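Long-range contacts in protein yojF (Bacillus subtilis, PDB 1NJH), which is of unknown function, a member of the DUF1806 family that folds mainly into curled antiparallel beta sheet and assembles as two subunits: residues E17-R22 with V55-A60; G77-E82 with I108-S113. All coordinates share one frame; numbering follows the deposited sequence.

Contact 1 sits towards one end of the fold and is partly buried; contact 2 lies near the centre of the fold and is buried, and the centres of the two contacts lie about 12 Å apart. The first joins the turn that follows helix 9-18 to a corner of strand 45-63, using one direct backbone hydrogen bond, a bridging water and one tyrosine ring. The second brings strands 78-89 and 106-113 together through aliphatic side chains, with no hydrogen bond between them. Both reach the same sheet and touch: Tyr19 and Tyr57 of contact 1 pack on Ile112, and Val55 on Ile79. The second subunit borders contact 2, whereas it does not touch the segments of contact 1.

Contact 1. Residues E17-R22 with V55-A60; sequences ERYADR and VTYHQA
One water is gripped by three backbone atoms: it accepts from Tyr57 N (2.9 Å) and donates to Tyr19 O (2.8 Å) and Arg22 O (2.6 Å). These two carbonyls belong to the first and last residues of a type II beta turn that carries the chain out of helix 9-18. A direct bond lies beside the bridge: Asp21 N, in the turn, points at Tyr57 O (2.8 Å, 163° at the hydrogen), which also receives a CA-H contact from Ala20 CA at 3.4 Å. Tyr57 CG stands between its backbone N and carbonyl carbon (chi1 60°), which brings the ring against Tyr19 and Ala20. Tyr19 O and the water stand over one face, both towards the rim, while Ala20 CB approaches Tyr57 CE1 to 3.7 Å. Tyr57 OH passes Tyr19 CB at 3.2 Å and bonds to Leu16 O of the helix; Tyr19 OH goes instead to Asn93 O. A leucine in place of Tyr57 would probably leave Leu16 O without this hydroxyl and open a gap beside Tyr19 and Ala20. Thr56 CG2 abuts Asp21 C at 3.7 Å. Between the two segments the polar links run through main-chain atoms and one water, so the join rests more on backbone path than on charge.

Contact 2. Residues G77-E82 with I108-S113; sequences GWIYAE and ISLQIS
Ala81 CB is a small bump that fits the notch between two larger side chains of the facing strand: Ile108 CD1 lies 3.6 Å from it and Leu110 CD2 4.1 Å. The notch takes its shape from the torsions of its walls. Ile108 holds CG1 anti to the backbone N (chi1 -178°), which carries CD1 forward to the alanine methyl, and that same Ile108 CD1 rests 3.6 Å from Glu82 O, so the end of the isoleucine bridges a methyl and a carbonyl. Leu110 arrives as a fork. One prong, CD2, closes the far wall of the notch, while the other, Leu110 CD1, meets the branch methyl Ile79 CG2 at 4.2 Å, and the leucine thus fills the hollow between Ile79 and Ala81. Strands 78-89 and 106-113 are not paired with each other; both pair with 95-101, and the antiparallel pairings running on through 24-32, 45-63 and 68-74 close into a barrel-like ring whose interior receives these side chains. The axes of 78-82 and 108-113 approach to 7.8 Å with their directions 138° apart, which gathers the touching pairs towards the Ile108 end and lets the strands diverge beyond Leu110. Ile26, Leu28, Val70 and Met97 also pack on Leu110. Trp78, Ile79 and Tyr80 pair in an antiparallel ladder with a strand of the second subunit, so the sheet runs on across the interface, and Val47 of that subunit packs on Ile108.

Contact 1. Residues E17-R22 with V55-A60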
loop_
_atom_site.group_PDB
_atom_site.type_symbol
_atom_site.label_atom_id
_atom_site.label_comp_id
_atom_site.label_asym_id
_atom_site.label_seq_id
_atom_site.Cartn_x
_atom_site.Cartn_y
_atom_site.Cartn_z
ATOM N N GLU A 17 7.690 17.541 -4.752
ATOM C CA GLU A 17 8.459 18.374 -3.834
ATOM C C GLU A 17 7.554 19.382 -3.132
ATOM O O GLU A 17 7.848 19.842 -2.030
ATOM C CB GLU A 17 9.582 19.073 -4.608
ATOM C CG GLU A 17 10.384 18.068 -5.406
ATOM C CD GLU A 17 11.489 18.668 -6.245
ATOM O OE1 GLU A 17 11.327 19.808 -6.731
ATOM O OE2 GLU A 17 12.510 17.974 -6.443
ATOM N N ARG A 18 6.441 19.702 -3.778
ATOM C CA ARG A 18 5.470 20.641 -3.238
ATOM C C ARG A 18 4.886 20.137 -1.917
ATOM O O ARG A 18 4.724 20.904 -0.967
ATOM C CB ARG A 18 4.344 20.835 -4.255
ATOM C CG ARG A 18 3.285 21.853 -3.874
ATOM C CD ARG A 18 2.068 21.695 -4.776
ATOM N NE ARG A 18 2.447 21.605 -6.185
ATOM C CZ ARG A 18 1.626 21.228 -7.160
ATOM N NH1 ARG A 18 0.371 20.903 -6.885
ATOM N NH2 ARG A 18 2.063 21.171 -8.411
ATOM N N TYR A 19 4.588 18.841 -1.860
ATOM C CA TYR A 19 3.990 18.229 -0.672
ATOM C C TYR A 19 4.996 17.690 0.338
ATOM O O TYR A 19 4.600 17.129 1.356
ATOM C CB TYR A 19 3.068 17.065 -1.064
ATOM C CG TYR A 19 1.957 17.417 -2.015
ATOM C CD1 TYR A 19 0.792 18.037 -1.569
ATOM C CD2 TYR A 19 2.075 17.135 -3.374
ATOM C CE1 TYR A 19 -0.234 18.365 -2.465
ATOM C CE2 TYR A 19 1.067 17.460 -4.269
ATOM C CZ TYR A 19 -0.083 18.075 -3.810
ATOM O OH TYR A 19 -1.059 18.415 -4.719
ATOM N N ALA A 20 6.289 17.838 0.062
ATOM C CA ALA A 20 7.304 17.342 0.989
ATOM C C ALA A 20 7.404 18.189 2.258
ATOM O O ALA A 20 7.162 19.395 2.229
ATOM C CB ALA A 20 8.665 17.295 0.294
ATOM N N ASP A 21 7.728 17.528 3.366
ATOM C CA ASP A 21 7.941 18.145 4.671
ATOM C C ASP A 21 6.753 18.601 5.497
ATOM O O ASP A 21 6.916 19.280 6.513
ATOM C CB ASP A 21 8.966 19.276 4.531
ATOM C CG ASP A 21 10.285 18.774 3.976
ATOM O OD1 ASP A 21 10.765 17.741 4.480
ATOM O OD2 ASP A 21 10.834 19.397 3.042
ATOM N N ARG A 22 5.559 18.231 5.066
ATOM C CA ARG A 22 4.365 18.557 5.829
ATOM C C ARG A 22 3.449 17.347 5.730
ATOM O O ARG A 22 3.519 16.583 4.763
ATOM C CB ARG A 22 3.674 19.808 5.285
ATOM C CG ARG A 22 3.050 19.685 3.909
ATOM C CD ARG A 22 2.014 20.790 3.738
ATOM N NE ARG A 22 1.511 20.889 2.376
ATOM C CZ ARG A 22 2.267 21.210 1.332
ATOM N NH1 ARG A 22 3.558 21.461 1.508
ATOM N NH2 ARG A 22 1.735 21.281 0.118
ATOM N N VAL A 55 1.144 10.718 6.375
ATOM C CA VAL A 55 2.599 10.651 6.418
ATOM C C VAL A 55 3.218 12.002 6.087
ATOM O O VAL A 55 2.565 12.899 5.542
ATOM C CB VAL A 55 3.162 9.640 5.371
ATOM C CG1 VAL A 55 2.460 8.294 5.493
ATOM C CG2 VAL A 55 2.995 10.201 3.968
ATOM N N THR A 56 4.499 12.121 6.408
ATOM C CA THR A 56 5.275 13.307 6.105
ATOM C C THR A 56 6.525 12.756 5.426
ATOM O O THR A 56 7.256 11.989 6.041
ATOM C CB THR A 56 5.695 14.055 7.382
ATOM O OG1 THR A 56 4.531 14.580 8.028
ATOM C CG2 THR A 56 6.635 15.197 7.033
ATOM N N TYR A 57 6.740 13.082 4.158
ATOM C CA TYR A 57 7.946 12.591 3.488
ATOM C C TYR A 57 8.920 13.738 3.267
ATOM O O TYR A 57 8.503 14.873 3.004
ATOM C CB TYR A 57 7.592 11.888 2.159
ATOM C CG TYR A 57 6.884 12.725 1.119
ATOM C CD1 TYR A 57 7.598 13.553 0.251
ATOM C CD2 TYR A 57 5.502 12.606 0.926
ATOM C CE1 TYR A 57 6.959 14.230 -0.792
ATOM C CE2 TYR A 57 4.852 13.279 -0.116
ATOM C CZ TYR A 57 5.587 14.081 -0.966
ATOM O OH TYR A 57 4.976 14.722 -2.010
ATOM N N HIS A 58 10.219 13.448 3.373
ATOM C CA HIS A 58 11.235 14.493 3.206
ATOM C C HIS A 58 12.023 14.455 1.899
ATOM O O HIS A 58 12.673 15.437 1.528
ATOM C CB HIS A 58 12.186 14.504 4.412
ATOM C CG HIS A 58 12.555 13.143 4.920
ATOM N ND1 HIS A 58 13.676 12.463 4.493
ATOM C CD2 HIS A 58 11.954 12.338 5.829
ATOM C CE1 HIS A 58 13.750 11.302 5.119
ATOM N NE2 HIS A 58 12.716 11.201 5.935
ATOM N N GLN A 59 11.980 13.323 1.212
ATOM C CA GLN A 59 12.631 13.174 -0.087
ATOM C C GLN A 59 11.620 12.461 -0.975
ATOM O O GLN A 59 10.855 11.613 -0.503
ATOM C CB GLN A 59 13.924 12.365 0.019
ATOM C CG GLN A 59 15.096 13.178 0.553
ATOM C CD GLN A 59 15.498 14.317 -0.376
ATOM O OE1 GLN A 59 15.963 15.369 0.076
ATOM N NE2 GLN A 59 15.335 14.108 -1.679
ATOM N N ALA A 60 11.599 12.830 -2.252
ATOM C CA ALA A 60 10.664 12.247 -3.207
ATOM C C ALA A 60 11.254 12.325 -4.593
ATOM O O ALA A 60 11.859 13.334 -4.964
ATOM C CB ALA A 60 9.325 13.010 -3.163
HETATM O O HOH W 1 4.922 15.046 3.131
#

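Contact 2. Residues G77-E82 with I108-S113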
loop_
_atom_site.group_PDB
_atom_site.type_symbol
_atom_site.label_atom_id
_atom_site.label_comp_id
_atom_site.label_asym_id
_atom_site.label_seq_id
_atom_site.Cartn_x
_atom_site.Cartn_y
_atom_site.Cartn_z
ATOM N N GLY A 77 9.975 5.266 7.055
ATOM C CA GLY A 77 9.647 4.240 6.092
ATOM C C GLY A 77 9.719 4.694 4.649
ATOM O O GLY A 77 10.413 5.664 4.306
ATOM N N TRP A 78 8.996 3.982 3.791
ATOM C CA TRP A 78 8.984 4.270 2.368
ATOM C C TRP A 78 7.632 4.012 1.737
ATOM O O TRP A 78 6.881 3.166 2.211
ATOM C CB TRP A 78 9.958 3.356 1.626
ATOM C CG TRP A 78 11.320 3.244 2.209
ATOM C CD1 TRP A 78 11.668 2.637 3.381
ATOM C CD2 TRP A 78 12.523 3.744 1.638
ATOM N NE1 TRP A 78 13.026 2.730 3.576
ATOM C CE2 TRP A 78 13.575 3.406 2.517
ATOM C CE3 TRP A 78 12.819 4.446 0.464
ATOM C CZ2 TRP A 78 14.904 3.749 2.259
ATOM C CZ3 TRP A 78 14.145 4.787 0.204
ATOM C CH2 TRP A 78 15.170 4.436 1.102
ATOM N N ILE A 79 7.343 4.750 0.663
ATOM C CA ILE A 79 6.135 4.543 -0.123
ATOM C C ILE A 79 6.678 4.488 -1.540
ATOM O O ILE A 79 7.427 5.378 -1.985
ATOM C CB ILE A 79 5.136 5.688 0.024
ATOM C CG1 ILE A 79 4.587 5.701 1.443
ATOM C CG2 ILE A 79 4.028 5.538 -1.032
ATOM C CD1 ILE A 79 3.588 6.810 1.697
ATOM N N TYR A 80 6.342 3.418 -2.246
ATOM C CA TYR A 80 6.851 3.218 -3.586
ATOM C C TYR A 80 5.776 2.655 -4.516
ATOM O O TYR A 80 4.987 1.794 -4.121
ATOM C CB TYR A 80 8.037 2.262 -3.486
ATOM C CG TYR A 80 8.643 1.838 -4.789
ATOM C CD1 TYR A 80 9.553 2.652 -5.461
ATOM C CD2 TYR A 80 8.327 0.602 -5.341
ATOM C CE1 TYR A 80 10.132 2.236 -6.658
ATOM C CE2 TYR A 80 8.899 0.177 -6.531
ATOM C CZ TYR A 80 9.799 0.995 -7.185
ATOM O OH TYR A 80 10.357 0.555 -8.372
ATOM N N ALA A 81 5.731 3.174 -5.742
ATOM C CA ALA A 81 4.757 2.728 -6.741
ATOM C C ALA A 81 5.452 2.672 -8.101
ATOM O O ALA A 81 6.114 3.629 -8.506
ATOM C CB ALA A 81 3.568 3.696 -6.809
ATOM N N GLU A 82 5.291 1.554 -8.799
ATOM C CA GLU A 82 5.883 1.379 -10.133
ATOM C C GLU A 82 4.769 1.155 -11.156
ATOM O O GLU A 82 3.708 0.637 -10.816
ATOM C CB GLU A 82 6.823 0.170 -10.132
ATOM C CG GLU A 82 7.165 -0.404 -11.516
ATOM C CD GLU A 82 8.088 0.490 -12.330
ATOM O OE1 GLU A 82 7.613 1.495 -12.911
ATOM O OE2 GLU A 82 9.299 0.187 -12.380
ATOM N N ILE A 108 -2.603 0.469 -11.050
ATOM C CA ILE A 108 -2.069 1.076 -9.850
ATOM C C ILE A 108 -2.458 2.533 -9.763
ATOM O O ILE A 108 -2.633 3.216 -10.776
ATOM C CB ILE A 108 -0.539 0.947 -9.801
ATOM C CG1 ILE A 108 -0.015 1.562 -8.502
ATOM C CG2 ILE A 108 0.080 1.612 -11.039
ATOM C CD1 ILE A 108 1.368 1.118 -8.145
ATOM N N SER A 109 -2.599 3.005 -8.530
ATOM C CA SER A 109 -2.975 4.379 -8.268
ATOM C C SER A 109 -2.240 4.885 -7.040
ATOM O O SER A 109 -2.178 4.188 -6.030
ATOM C CB SER A 109 -4.495 4.464 -8.040
ATOM O OG SER A 109 -4.876 5.739 -7.558
ATOM N N LEU A 110 -1.641 6.074 -7.157
ATOM C CA LEU A 110 -0.957 6.726 -6.034
ATOM C C LEU A 110 -1.462 8.157 -6.074
ATOM O O LEU A 110 -1.326 8.845 -7.097
ATOM C CB LEU A 110 0.576 6.699 -6.174
ATOM C CG LEU A 110 1.316 7.475 -5.063
ATOM C CD1 LEU A 110 1.049 6.871 -3.682
ATOM C CD2 LEU A 110 2.836 7.485 -5.362
ATOM N N GLN A 111 -2.082 8.592 -4.980
ATOM C CA GLN A 111 -2.639 9.936 -4.884
ATOM C C GLN A 111 -2.177 10.598 -3.578
ATOM O O GLN A 111 -2.112 9.947 -2.534
ATOM C CB GLN A 111 -4.170 9.862 -4.913
ATOM C CG GLN A 111 -4.760 8.972 -6.015
ATOM C CD GLN A 111 -6.279 9.089 -6.071
ATOM O OE1 GLN A 111 -6.919 9.336 -5.054
ATOM N NE2 GLN A 111 -6.853 8.910 -7.250
ATOM N N ILE A 112 -1.883 11.897 -3.644
ATOM C CA ILE A 112 -1.395 12.668 -2.505
ATOM C C ILE A 112 -2.253 13.919 -2.343
ATOM O O ILE A 112 -2.490 14.626 -3.318
ATOM C CB ILE A 112 0.086 13.087 -2.748
ATOM C CG1 ILE A 112 0.920 11.837 -3.056
ATOM C CG2 ILE A 112 0.623 13.850 -1.544
ATOM C CD1 ILE A 112 2.365 12.084 -3.450
ATOM N N SER A 113 -2.678 14.192 -1.112
ATOM C CA SER A 113 -3.525 15.347 -0.812
ATOM C C SER A 113 -3.235 15.918 0.569
ATOM O O SER A 113 -2.812 15.199 1.471
ATOM C CB SER A 113 -4.998 14.929 -0.887
ATOM O OG SER A 113 -5.873 16.023 -0.617
#